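Local coordinates for protein beta-glucuronidase (uncultured Clostridium sp., PDB 6U7J) that probably hydrolyses beta-D-glucuronide conjugates to release glucuronic acid, and is probably one of the gut microbial enzymes that reactivate estrogens, at residues W28-D33 / S59-I64; Y36-G39 / K43-E46; V77-K82 / S182-P187; Q172-D175 / F179-S182. All coordinates share one frame; numbering follows the deposited sequence.

Contact 1: residues W28-D33 / S59-I64; sequences WKFKRD and SSYNDI
Phe30 and Tyr61 bring their side chains together at about a right angle, and this single aromatic pair carries the contact. The outer end of the Phe30 ring comes down on the root of the Tyr61 ring: Phe30 CZ lies 3.7 Å from Tyr61 CG, and Phe30 CE2 is 3.8 Å from Tyr61 CB. Seen from the tyrosine, CZ sits over one face, displaced toward the rim. The rings meet obliquely, planes 52° apart and centroids 5.3 Å apart. Phe30 extends toward its partner with CG anti to its own backbone N (chi1 175°), while Tyr61 holds CG between the N and the carbonyl carbon (chi1 61°), which turns its face to the phenylalanine. The opposite face of the tyrosine ring carries Asn62 OD1, 4.2 Å above the plane and over its centre. That amide is fixed by bonds to Ser182 N and Arg71 O, so the ring lies between a polar group and an apolar one.

Phe30 belongs to strand 20-32, in the large antiparallel sheet of the sugar-binding domain, the jelly-roll beta sandwich of family 2 glycosidases. Here the strand is bonded through Phe30 to Ile53 and through Lys29 and Lys31 to Glu80 and Trp78. Tyr61 comes from the turn after the short strand 59-60. Met55 and Leu70 touch both side chains, and Tyr79 meets Phe30 edge-to-face. At the start of the turn the hydroxyl of Ser59 closes back on its neighbour, OG donating to Ser60 O at 2.8 Å.

Contact 2: residues Y36-G39 / K43-E46; sequences YKQG and KWFE
Gly39 and Trp44 join the first turn of helix 38-41 to the residue that follows Lys43, the first to leave the helix, in a Schellman motif whose positive-phi residue is that same Lys43. This is a textbook way of ending a helix, here in the sugar-binding domain. The hydrogen bonding across the contact is one backbone bond: Trp44 N donates to Gly39 O at 2.9 Å, nearly straight at 167° and in the carbonyl plane. Lys43 N is also close to that oxygen, but its angle is too poor for a bond.

Van der Waals packing adds Gln38. Its side chain, extended with CG anti to the backbone N (chi1 173°), lies obliquely against the benzo part of the indole, CD 3.4 Å from Trp44 CZ2, with amide and ring planes 42° apart. The position of the amide is fixed by polar partners, OE1 taking Asn34 N and NE2 reaching Glu42 OE2. The other carboxylate oxygen of Glu42 receives Trp44 NE1, so one acid steadies both flat groups.

The third kind of interaction is CH-pi: Gly39 CA stands over the indole face, 3.9 Å from the centroid of the six-membered ring and 3.5 Å from Trp44 CD2.

Contact 3: residues V77-K82 / S182-P187; sequences VWYERK and SGIHRP
The ring of Tyr79 takes the methyl end of Ile184 on one face. CD1 stands 3.9 Å from the ring centroid and only 16° off the normal, a CH-pi contact displaced slightly toward the root of the ring, where Tyr79 CG is 3.8 Å from Ile184 CD1. Phe30 meets the same ring edge-to-face. Beyond the ring, Tyr79 OH is 3.4 Å from Gly183 CA, an approach oblique to the ring, and 3.7 Å from Ile184 N. Gly183 has backbone angles (phi 145°, psi -161°) at which a CB would be jammed against the carbonyl oxygen of Ser182, and its bare CA lies beside the phenol oxygen.

Tyr79 and Ile184 run past each other in opposite directions: the phenol reaches out to the backbone of Gly183 and Ile184, while the isoleucine reaches back along the ring. Its outer bond is fully extended (chi2 179°), which carries CD1 to the base of the tyrosine.

Strand 76-85 belongs to the large antiparallel sheet of the jelly roll, and residues 183-184, a short and weakly bonded strand, pair with 59-60 in a separate two-stranded ribbon. Beyond the ribbon, Arg186 forms a salt bridge with Glu308 of the TIM-barrel part of the chain.

No hydrogen bond links 77-82 with 182-187. The contact therefore rests on dispersion and CH-pi attraction, and the orientation of the two strands probably comes from the backbone bonds each makes to its own neighbours, while the buried tyrosine lies between sheet and ribbon.

Contact 4: residues Q172-D175 / F179-S182; sequences QKFD and FNYS
Asn180 meets Phe174 with its CB and not with its amide, while occupying the centre of an inverse gamma turn. Phe174 CE1 is 3.8 Å from Asn180 CB and Phe174 CZ is 3.9 Å from it, an oblique approach that uses the outer end of the ring. Ring and amide planes stand 63° apart. The turn is closed by a weak bond of 2.8 Å from Tyr181 N to Phe179 O, and Asn180 sits at its centre with CB pointing toward the phenylalanine.

The polar end of Asn180 is spoken for. With CG anti to the backbone N (chi1 -164°), the amide leads away from the ring, OD1 to His103 NE2 and ND2 to Asn145 O. Phe174 has its ring swung between the N and the carbonyl carbon (chi1 48°), its crowded position, and this brings the outer end of the ring to the asparagine. It also stacks with Phe176.

Gln172 adds a loose touch, its CG 4.5 Å from Asn180 ND2. Its own amide is gripped at both ends, NE2 donating to Lys173 O at 2.9 Å from above the carbonyl plane and OE1 taking Leu147 N.

Strand 171-173 pairs with 156-158 in a small two-stranded antiparallel sheet. After the strand the chain turns back, and the irregular segment 179-182 leads into the short strand 183-184. On the way Ser182 makes a backbone bond to Tyr61 within the sugar-binding domain, and Phe179 makes one to Met557 in the TIM-barrel part of the chain.

In the fold
From the N terminus, strand 20-32 leads into contact 1, which closes the chain between 28-33 and 59-64. Contact 2 closes a much shorter excursion within that span, round helix 38-41. Strand 76-85 then opens contact 3, whose partner comes a hundred residues later. Contact 4 closes a short loop near the end of that span, and Ser182 belongs to both. No pair crosses. Contacts 1 and 3 share two sheets, strands 20-32 and 76-85 lying side by side in one and 59-60 pairing with 183-184 in the other; Lys31 O and Trp78 N bond across. Trp44 and Trp78 join contacts 2 and 3, while Asp63 and Tyr181 tie contact 1 to contact 4.

Contact 1: residues W28-D33 / S59-I64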
loop_
_atom_site.group_PDB
_atom_site.type_symbol
_atom_site.label_atom_id
_atom_site.label_comp_id
_atom_site.label_asym_id
_atom_site.label_seq_id
_atom_site.Cartn_x
_atom_site.Cartn_y
_atom_site.Cartn_z
ATOM N N TRP B 28 15.328 -31.608 -1.138
ATOM C CA TRP B 28 14.905 -32.967 -0.825
ATOM C C TRP B 28 13.639 -33.309 -1.601
ATOM O O TRP B 28 12.955 -32.432 -2.138
ATOM C CB TRP B 28 14.611 -33.130 0.672
ATOM C CG TRP B 28 15.764 -32.946 1.620
ATOM C CD1 TRP B 28 16.744 -31.998 1.562
ATOM C CD2 TRP B 28 16.028 -33.735 2.787
ATOM N NE1 TRP B 28 17.609 -32.151 2.632
ATOM C CE2 TRP B 28 17.187 -33.209 3.396
ATOM C CE3 TRP B 28 15.392 -34.837 3.375
ATOM C CZ2 TRP B 28 17.732 -33.750 4.559
ATOM C CZ3 TRP B 28 15.927 -35.367 4.528
ATOM C CH2 TRP B 28 17.088 -34.821 5.114
ATOM N N LYS B 29 13.297 -34.595 -1.612
ATOM C CA LYS B 29 12.003 -35.026 -2.124
ATOM C C LYS B 29 10.995 -35.035 -0.984
ATOM O O LYS B 29 11.354 -35.225 0.180
ATOM C CB LYS B 29 12.090 -36.409 -2.772
ATOM C CG LYS B 29 13.032 -36.461 -3.969
ATOM C CD LYS B 29 12.572 -35.449 -5.016
ATOM C CE LYS B 29 13.496 -35.377 -6.230
ATOM N NZ LYS B 29 12.852 -34.638 -7.369
ATOM N N PHE B 30 9.722 -34.847 -1.332
ATOM C CA PHE B 30 8.716 -34.525 -0.331
ATOM C C PHE B 30 7.347 -34.991 -0.796
ATOM O O PHE B 30 7.002 -34.870 -1.973
ATOM C CB PHE B 30 8.723 -33.010 -0.076
ATOM C CG PHE B 30 7.652 -32.508 0.856
ATOM C CD1 PHE B 30 6.338 -32.335 0.421
ATOM C CD2 PHE B 30 7.994 -32.099 2.150
ATOM C CE1 PHE B 30 5.369 -31.829 1.281
ATOM C CE2 PHE B 30 7.037 -31.580 3.006
ATOM C CZ PHE B 30 5.720 -31.440 2.574
ATOM N N LYS B 31 6.558 -35.470 0.157
ATOM C CA LYS B 31 5.189 -35.879 -0.083
ATOM C C LYS B 31 4.435 -35.755 1.230
ATOM O O LYS B 31 4.985 -36.054 2.294
ATOM C CB LYS B 31 5.129 -37.325 -0.602
ATOM C CG LYS B 31 3.736 -37.795 -0.954
ATOM C CD LYS B 31 3.767 -39.006 -1.897
ATOM C CE LYS B 31 4.257 -40.241 -1.200
ATOM N NZ LYS B 31 4.089 -41.438 -2.084
ATOM N N ARG B 32 3.180 -35.331 1.160
ATOM C CA ARG B 32 2.347 -35.302 2.350
ATOM C C ARG B 32 1.443 -36.526 2.409
ATOM O O ARG B 32 1.155 -37.164 1.397
ATOM C CB ARG B 32 1.512 -34.019 2.384
ATOM C CG ARG B 32 0.330 -34.025 1.496
ATOM C CD ARG B 32 -0.637 -32.905 1.881
ATOM N NE ARG B 32 -1.433 -32.532 0.722
ATOM C CZ ARG B 32 -2.670 -32.956 0.485
ATOM N NH1 ARG B 32 -3.270 -33.759 1.349
ATOM N NH2 ARG B 32 -3.310 -32.558 -0.615
ATOM N N ASP B 33 1.003 -36.853 3.622
ATOM C CA ASP B 33 -0.056 -37.845 3.797
ATOM C C ASP B 33 -1.359 -37.355 3.173
ATOM O O ASP B 33 -1.738 -36.188 3.331
ATOM C CB ASP B 33 -0.297 -38.113 5.284
ATOM C CG ASP B 33 0.683 -39.122 5.884
ATOM O OD1 ASP B 33 1.429 -39.781 5.120
ATOM O OD2 ASP B 33 0.696 -39.248 7.132
ATOM N N SER B 59 13.763 -25.004 5.881
ATOM C CA SER B 59 12.596 -24.225 5.458
ATOM C C SER B 59 11.355 -24.877 6.047
ATOM O O SER B 59 11.356 -26.081 6.311
ATOM C CB SER B 59 12.465 -24.163 3.923
ATOM O OG SER B 59 11.352 -23.374 3.515
ATOM N N SER B 60 10.317 -24.088 6.297
ATOM C CA SER B 60 8.982 -24.640 6.448
ATOM C C SER B 60 8.469 -25.060 5.070
ATOM O O SER B 60 8.871 -24.498 4.047
ATOM C CB SER B 60 8.044 -23.595 7.072
ATOM O OG SER B 60 8.604 -22.986 8.242
ATOM N N TYR B 61 7.576 -26.051 5.029
ATOM C CA TYR B 61 6.978 -26.395 3.741
ATOM C C TYR B 61 5.734 -25.584 3.405
ATOM O O TYR B 61 5.266 -25.651 2.263
ATOM C CB TYR B 61 6.623 -27.890 3.663
ATOM C CG TYR B 61 5.618 -28.414 4.682
ATOM C CD1 TYR B 61 4.254 -28.209 4.532
ATOM C CD2 TYR B 61 6.051 -29.168 5.771
ATOM C CE1 TYR B 61 3.349 -28.714 5.466
ATOM C CE2 TYR B 61 5.172 -29.666 6.695
ATOM C CZ TYR B 61 3.820 -29.445 6.542
ATOM O OH TYR B 61 2.950 -29.969 7.481
ATOM N N ASN B 62 5.201 -24.814 4.351
ATOM C CA ASN B 62 3.834 -24.320 4.207
ATOM C C ASN B 62 3.700 -23.208 3.166
ATOM O O ASN B 62 2.652 -23.107 2.533
ATOM C CB ASN B 62 3.302 -23.840 5.553
ATOM C CG ASN B 62 3.478 -24.880 6.648
ATOM O OD1 ASN B 62 4.553 -25.004 7.248
ATOM N ND2 ASN B 62 2.424 -25.608 6.930
ATOM N N ASP B 63 4.712 -22.365 2.964
ATOM C CA ASP B 63 4.571 -21.239 2.035
ATOM C C ASP B 63 5.349 -21.424 0.730
ATOM O O ASP B 63 5.487 -20.473 -0.045
ATOM C CB ASP B 63 4.991 -19.932 2.718
ATOM C CG ASP B 63 4.036 -19.521 3.823
ATOM O OD1 ASP B 63 2.904 -20.080 3.888
ATOM O OD2 ASP B 63 4.429 -18.649 4.632
ATOM N N ILE B 64 5.836 -22.627 0.454
ATOM C CA ILE B 64 6.613 -22.862 -0.760
ATOM C C ILE B 64 5.706 -23.066 -1.973
ATOM O O ILE B 64 5.994 -22.569 -3.069
ATOM C CB ILE B 64 7.537 -24.072 -0.541
ATOM C CG1 ILE B 64 8.448 -23.820 0.655
ATOM C CG2 ILE B 64 8.334 -24.369 -1.809
ATOM C CD1 ILE B 64 9.585 -22.869 0.354
#

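Contact 2: residues Y36-G39 / K43-E46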
loop_
_atom_site.group_PDB
_atom_site.type_symbol
_atom_site.label_atom_id
_atom_site.label_comp_id
_atom_site.label_asym_id
_atom_site.label_seq_id
_atom_site.Cartn_x
_atom_site.Cartn_y
_atom_site.Cartn_z
ATOM N N TYR B 36 -4.795 -39.454 7.554
ATOM C CA TYR B 36 -4.014 -39.481 8.788
ATOM C C TYR B 36 -3.143 -40.734 8.861
ATOM O O TYR B 36 -3.648 -41.860 8.803
ATOM C CB TYR B 36 -4.939 -39.405 9.998
ATOM C CG TYR B 36 -4.190 -39.280 11.301
ATOM C CD1 TYR B 36 -3.200 -38.318 11.461
ATOM C CD2 TYR B 36 -4.466 -40.125 12.370
ATOM C CE1 TYR B 36 -2.499 -38.197 12.660
ATOM C CE2 TYR B 36 -3.768 -40.013 13.578
ATOM C CZ TYR B 36 -2.784 -39.050 13.714
ATOM O OH TYR B 36 -2.085 -38.936 14.906
ATOM N N LYS B 37 -1.827 -40.519 8.954
ATOM C CA LYS B 37 -0.804 -41.550 9.132
ATOM C C LYS B 37 -0.671 -42.496 7.930
ATOM O O LYS B 37 -0.150 -43.605 8.078
ATOM C CB LYS B 37 -1.047 -42.346 10.423
ATOM C CG LYS B 37 -0.737 -41.539 11.694
ATOM C CD LYS B 37 -0.691 -42.419 12.942
ATOM C CE LYS B 37 -2.015 -43.156 13.141
ATOM N NZ LYS B 37 -1.914 -44.317 14.082
ATOM N N GLN B 38 -1.079 -42.062 6.730
ATOM C CA GLN B 38 -0.984 -42.913 5.546
ATOM C C GLN B 38 0.424 -43.461 5.352
ATOM O O GLN B 38 0.604 -44.655 5.091
ATOM C CB GLN B 38 -1.414 -42.148 4.300
ATOM C CG GLN B 38 -1.177 -42.943 3.016
ATOM C CD GLN B 38 -1.669 -42.213 1.787
ATOM O OE1 GLN B 38 -1.770 -40.984 1.780
ATOM N NE2 GLN B 38 -1.994 -42.964 0.742
ATOM N N GLY B 39 1.440 -42.600 5.485
ATOM C CA GLY B 39 2.812 -43.049 5.282
ATOM C C GLY B 39 3.218 -44.183 6.208
ATOM O O GLY B 39 3.913 -45.117 5.794
ATOM N N LYS B 43 3.657 -47.977 5.049
ATOM C CA LYS B 43 5.080 -48.226 5.225
ATOM C C LYS B 43 5.883 -47.637 4.074
ATOM O O LYS B 43 6.724 -48.302 3.461
ATOM C CB LYS B 43 5.343 -49.724 5.410
ATOM C CG LYS B 43 4.519 -50.268 6.579
ATOM C CD LYS B 43 5.203 -51.362 7.378
ATOM C CE LYS B 43 4.159 -52.253 8.039
ATOM N NZ LYS B 43 4.733 -53.126 9.116
ATOM N N TRP B 44 5.627 -46.347 3.815
ATOM C CA TRP B 44 6.285 -45.633 2.730
ATOM C C TRP B 44 7.790 -45.648 2.879
ATOM O O TRP B 44 8.510 -45.562 1.878
ATOM C CB TRP B 44 5.806 -44.179 2.679
ATOM C CG TRP B 44 4.500 -43.990 2.010
ATOM C CD1 TRP B 44 3.740 -44.949 1.396
ATOM C CD2 TRP B 44 3.781 -42.759 1.880
ATOM N NE1 TRP B 44 2.581 -44.389 0.907
ATOM C CE2 TRP B 44 2.584 -43.045 1.187
ATOM C CE3 TRP B 44 4.031 -41.444 2.283
ATOM C CZ2 TRP B 44 1.641 -42.054 0.881
ATOM C CZ3 TRP B 44 3.093 -40.467 1.992
ATOM C CH2 TRP B 44 1.913 -40.776 1.293
ATOM N N PHE B 45 8.279 -45.743 4.119
ATOM C CA PHE B 45 9.716 -45.724 4.387
ATOM C C PHE B 45 10.456 -46.966 3.885
ATOM O O PHE B 45 11.690 -46.947 3.816
ATOM C CB PHE B 45 9.948 -45.576 5.887
ATOM C CG PHE B 45 9.212 -46.597 6.715
ATOM C CD1 PHE B 45 9.721 -47.879 6.877
ATOM C CD2 PHE B 45 8.017 -46.272 7.339
ATOM C CE1 PHE B 45 9.055 -48.815 7.644
ATOM C CE2 PHE B 45 7.345 -47.203 8.105
ATOM C CZ PHE B 45 7.863 -48.479 8.258
ATOM N N GLU B 46 9.755 -48.044 3.537
ATOM C CA GLU B 46 10.450 -49.269 3.139
ATOM C C GLU B 46 11.042 -49.199 1.739
ATOM O O GLU B 46 11.826 -50.077 1.376
ATOM C CB GLU B 46 9.511 -50.468 3.224
ATOM C CG GLU B 46 8.973 -50.718 4.615
ATOM C CD GLU B 46 8.333 -52.083 4.749
ATOM O OE1 GLU B 46 7.801 -52.576 3.735
ATOM O OE2 GLU B 46 8.364 -52.655 5.864
#

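Contact 3: residues V77-K82 / S182-P187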
loop_
_atom_site.group_PDB
_atom_site.type_symbol
_atom_site.label_atom_id
_atom_site.label_comp_id
_atom_site.label_asym_id
_atom_site.label_seq_id
_atom_site.Cartn_x
_atom_site.Cartn_y
_atom_site.Cartn_z
ATOM N N VAL B 77 4.076 -35.389 7.091
ATOM C CA VAL B 77 4.643 -35.319 5.754
ATOM C C VAL B 77 5.944 -36.114 5.751
ATOM O O VAL B 77 6.473 -36.482 6.801
ATOM C CB VAL B 77 4.886 -33.866 5.292
ATOM C CG1 VAL B 77 3.577 -33.072 5.348
ATOM C CG2 VAL B 77 5.967 -33.185 6.162
ATOM N N TRP B 78 6.471 -36.340 4.548
ATOM C CA TRP B 78 7.594 -37.240 4.332
ATOM C C TRP B 78 8.651 -36.541 3.493
ATOM O O TRP B 78 8.364 -36.067 2.387
ATOM C CB TRP B 78 7.117 -38.528 3.647
ATOM C CG TRP B 78 6.242 -39.301 4.558
ATOM C CD1 TRP B 78 4.907 -39.115 4.774
ATOM C CD2 TRP B 78 6.650 -40.353 5.434
ATOM N NE1 TRP B 78 4.452 -39.998 5.729
ATOM C CE2 TRP B 78 5.504 -40.771 6.149
ATOM C CE3 TRP B 78 7.877 -40.978 5.692
ATOM C CZ2 TRP B 78 5.547 -41.801 7.096
ATOM C CZ3 TRP B 78 7.915 -42.005 6.626
ATOM C CH2 TRP B 78 6.754 -42.409 7.313
ATOM N N TYR B 79 9.861 -36.464 4.026
ATOM C CA TYR B 79 11.025 -35.964 3.316
ATOM C C TYR B 79 11.968 -37.120 3.022
ATOM O O TYR B 79 12.068 -38.070 3.809
ATOM C CB TYR B 79 11.803 -34.954 4.149
ATOM C CG TYR B 79 11.199 -33.580 4.368
ATOM C CD1 TYR B 79 11.755 -32.462 3.757
ATOM C CD2 TYR B 79 10.123 -33.388 5.231
ATOM C CE1 TYR B 79 11.246 -31.195 3.967
ATOM C CE2 TYR B 79 9.608 -32.109 5.458
ATOM C CZ TYR B 79 10.176 -31.022 4.812
ATOM O OH TYR B 79 9.694 -29.746 5.012
ATOM N N GLU B 80 12.721 -37.003 1.932
ATOM C CA GLU B 80 13.716 -38.022 1.632
ATOM C C GLU B 80 14.855 -37.426 0.828
ATOM O O GLU B 80 14.629 -36.577 -0.040
ATOM C CB GLU B 80 13.094 -39.182 0.848
ATOM C CG GLU B 80 14.054 -40.287 0.525
ATOM C CD GLU B 80 13.314 -41.531 0.089
ATOM O OE1 GLU B 80 12.996 -42.359 0.969
ATOM O OE2 GLU B 80 13.011 -41.653 -1.121
ATOM N N ARG B 81 16.075 -37.876 1.122
ATOM C CA ARG B 81 17.211 -37.595 0.255
ATOM C C ARG B 81 18.249 -38.697 0.424
ATOM O O ARG B 81 18.134 -39.569 1.288
ATOM C CB ARG B 81 17.814 -36.212 0.538
ATOM C CG ARG B 81 18.587 -36.106 1.842
ATOM C CD ARG B 81 19.521 -34.912 1.834
ATOM N NE ARG B 81 20.739 -35.200 1.078
ATOM C CZ ARG B 81 21.602 -34.281 0.654
ATOM N NH1 ARG B 81 21.399 -32.986 0.892
ATOM N NH2 ARG B 81 22.667 -34.659 -0.022
ATOM N N LYS B 82 19.267 -38.652 -0.425
ATOM C CA LYS B 82 20.390 -39.568 -0.356
ATOM C C LYS B 82 21.643 -38.839 0.123
ATOM O O LYS B 82 21.800 -37.636 -0.103
ATOM C CB LYS B 82 20.612 -40.225 -1.720
ATOM C CG LYS B 82 19.599 -41.363 -1.929
ATOM C CD LYS B 82 19.413 -41.775 -3.371
ATOM C CE LYS B 82 18.192 -42.697 -3.514
ATOM N NZ LYS B 82 16.881 -41.971 -3.396
ATOM N N SER B 182 5.561 -25.967 9.823
ATOM C CA SER B 182 6.132 -27.288 10.002
ATOM C C SER B 182 7.162 -27.535 8.913
ATOM O O SER B 182 7.100 -26.945 7.830
ATOM C CB SER B 182 5.036 -28.356 9.971
ATOM O OG SER B 182 5.559 -29.641 10.238
ATOM N N GLY B 183 8.116 -28.404 9.214
ATOM C CA GLY B 183 9.133 -28.809 8.265
ATOM C C GLY B 183 10.455 -29.035 8.972
ATOM O O GLY B 183 10.499 -29.216 10.182
ATOM N N ILE B 184 11.536 -29.027 8.196
ATOM C CA ILE B 184 12.892 -29.162 8.714
ATOM C C ILE B 184 13.509 -27.768 8.687
ATOM O O ILE B 184 14.022 -27.322 7.659
ATOM C CB ILE B 184 13.711 -30.175 7.906
ATOM C CG1 ILE B 184 12.994 -31.538 7.884
ATOM C CG2 ILE B 184 15.116 -30.329 8.484
ATOM C CD1 ILE B 184 13.718 -32.616 7.069
ATOM N N HIS B 185 13.496 -27.089 9.834
ATOM C CA HIS B 185 13.786 -25.662 9.908
ATOM C C HIS B 185 15.260 -25.322 10.070
ATOM O O HIS B 185 15.622 -24.150 9.889
ATOM C CB HIS B 185 13.016 -25.035 11.073
ATOM C CG HIS B 185 11.540 -24.983 10.846
ATOM N ND1 HIS B 185 10.625 -25.199 11.850
ATOM C CD2 HIS B 185 10.821 -24.736 9.724
ATOM C CE1 HIS B 185 9.404 -25.067 11.361
ATOM N NE2 HIS B 185 9.496 -24.798 10.070
ATOM N N ARG B 186 16.106 -26.288 10.414
ATOM C CA ARG B 186 17.504 -26.048 10.736
ATOM C C ARG B 186 18.392 -27.063 10.036
ATOM O O ARG B 186 17.915 -28.116 9.600
ATOM C CB ARG B 186 17.708 -26.083 12.260
ATOM C CG ARG B 186 17.008 -24.893 12.912
ATOM C CD ARG B 186 17.112 -24.837 14.416
ATOM N NE ARG B 186 16.147 -23.870 14.926
ATOM C CZ ARG B 186 15.752 -23.799 16.189
ATOM N NH1 ARG B 186 16.248 -24.644 17.095
ATOM N NH2 ARG B 186 14.862 -22.886 16.539
ATOM N N PRO B 187 19.676 -26.745 9.852
ATOM C CA PRO B 187 20.557 -27.602 9.044
ATOM C C PRO B 187 20.569 -29.050 9.514
ATOM O O PRO B 187 20.556 -29.332 10.714
ATOM C CB PRO B 187 21.937 -26.960 9.225
ATOM C CG PRO B 187 21.646 -25.527 9.504
ATOM C CD PRO B 187 20.344 -25.494 10.254
#

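Contact 4: residues Q172-D175 / F179-S182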
loop_
_atom_site.group_PDB
_atom_site.type_symbol
_atom_site.label_atom_id
_atom_site.label_comp_id
_atom_site.label_asym_id
_atom_site.label_seq_id
_atom_site.Cartn_x
_atom_site.Cartn_y
_atom_site.Cartn_z
ATOM N N GLN B 172 -6.713 -28.782 13.956
ATOM C CA GLN B 172 -5.751 -28.403 14.982
ATOM C C GLN B 172 -6.240 -27.151 15.699
ATOM O O GLN B 172 -6.510 -26.130 15.054
ATOM C CB GLN B 172 -4.381 -28.157 14.357
ATOM C CG GLN B 172 -3.344 -27.668 15.333
ATOM C CD GLN B 172 -2.899 -28.758 16.296
ATOM O OE1 GLN B 172 -2.175 -29.692 15.917
ATOM N NE2 GLN B 172 -3.326 -28.642 17.553
ATOM N N LYS B 173 -6.353 -27.220 17.023
ATOM C CA LYS B 173 -6.663 -26.059 17.844
ATOM C C LYS B 173 -5.449 -25.673 18.684
ATOM O O LYS B 173 -4.671 -26.532 19.099
ATOM C CB LYS B 173 -7.870 -26.332 18.751
ATOM C CG LYS B 173 -9.159 -26.649 17.988
ATOM C CD LYS B 173 -9.901 -25.389 17.611
ATOM C CE LYS B 173 -10.502 -25.509 16.229
ATOM N NZ LYS B 173 -11.931 -25.960 16.247
ATOM N N PHE B 174 -5.277 -24.368 18.909
ATOM C CA PHE B 174 -4.274 -23.855 19.835
ATOM C C PHE B 174 -4.591 -22.392 20.113
ATOM O O PHE B 174 -5.375 -21.761 19.400
ATOM C CB PHE B 174 -2.831 -24.020 19.312
ATOM C CG PHE B 174 -2.617 -23.554 17.888
ATOM C CD1 PHE B 174 -2.520 -24.474 16.851
ATOM C CD2 PHE B 174 -2.475 -22.202 17.592
ATOM C CE1 PHE B 174 -2.325 -24.060 15.542
ATOM C CE2 PHE B 174 -2.271 -21.775 16.287
ATOM C CZ PHE B 174 -2.201 -22.700 15.256
ATOM N N ASP B 175 -3.967 -21.860 21.168
ATOM C CA ASP B 175 -4.201 -20.495 21.627
ATOM C C ASP B 175 -2.930 -19.653 21.641
ATOM O O ASP B 175 -2.827 -18.691 22.401
ATOM C CB ASP B 175 -4.845 -20.499 23.011
ATOM C CG ASP B 175 -6.274 -21.002 22.976
ATOM O OD1 ASP B 175 -6.480 -22.203 23.244
ATOM O OD2 ASP B 175 -7.187 -20.205 22.658
ATOM N N PHE B 179 1.810 -18.699 13.372
ATOM C CA PHE B 179 1.404 -19.773 12.472
ATOM C C PHE B 179 2.144 -21.072 12.806
ATOM O O PHE B 179 3.348 -21.069 13.073
ATOM C CB PHE B 179 1.671 -19.357 11.019
ATOM C CG PHE B 179 1.038 -20.262 10.007
ATOM C CD1 PHE B 179 1.736 -21.362 9.505
ATOM C CD2 PHE B 179 -0.252 -20.041 9.581
ATOM C CE1 PHE B 179 1.154 -22.217 8.586
ATOM C CE2 PHE B 179 -0.855 -20.901 8.644
ATOM C CZ PHE B 179 -0.149 -21.994 8.155
ATOM N N ASN B 180 1.420 -22.195 12.792
ATOM C CA ASN B 180 2.020 -23.483 13.157
ATOM C C ASN B 180 2.796 -24.074 11.976
ATOM O O ASN B 180 2.459 -25.128 11.438
ATOM C CB ASN B 180 0.956 -24.452 13.666
ATOM C CG ASN B 180 1.563 -25.659 14.410
ATOM O OD1 ASN B 180 2.598 -25.538 15.077
ATOM N ND2 ASN B 180 0.922 -26.816 14.288
ATOM N N TYR B 181 3.857 -23.355 11.579
ATOM C CA TYR B 181 4.730 -23.801 10.497
ATOM C C TYR B 181 5.372 -25.138 10.842
ATOM O O TYR B 181 5.745 -25.388 11.991
ATOM C CB TYR B 181 5.852 -22.799 10.244
ATOM C CG TYR B 181 5.481 -21.553 9.463
ATOM C CD1 TYR B 181 5.137 -21.623 8.115
ATOM C CD2 TYR B 181 5.516 -20.303 10.071
ATOM C CE1 TYR B 181 4.815 -20.503 7.408
ATOM C CE2 TYR B 181 5.187 -19.146 9.359
ATOM C CZ TYR B 181 4.840 -19.262 8.031
ATOM O OH TYR B 181 4.535 -18.143 7.321
ATOM N N SER B 182 5.561 -25.967 9.823
ATOM C CA SER B 182 6.132 -27.288 10.002
ATOM C C SER B 182 7.162 -27.535 8.913
ATOM O O SER B 182 7.100 -26.945 7.830
ATOM C CB SER B 182 5.036 -28.356 9.971
ATOM O OG SER B 182 5.559 -29.641 10.238
#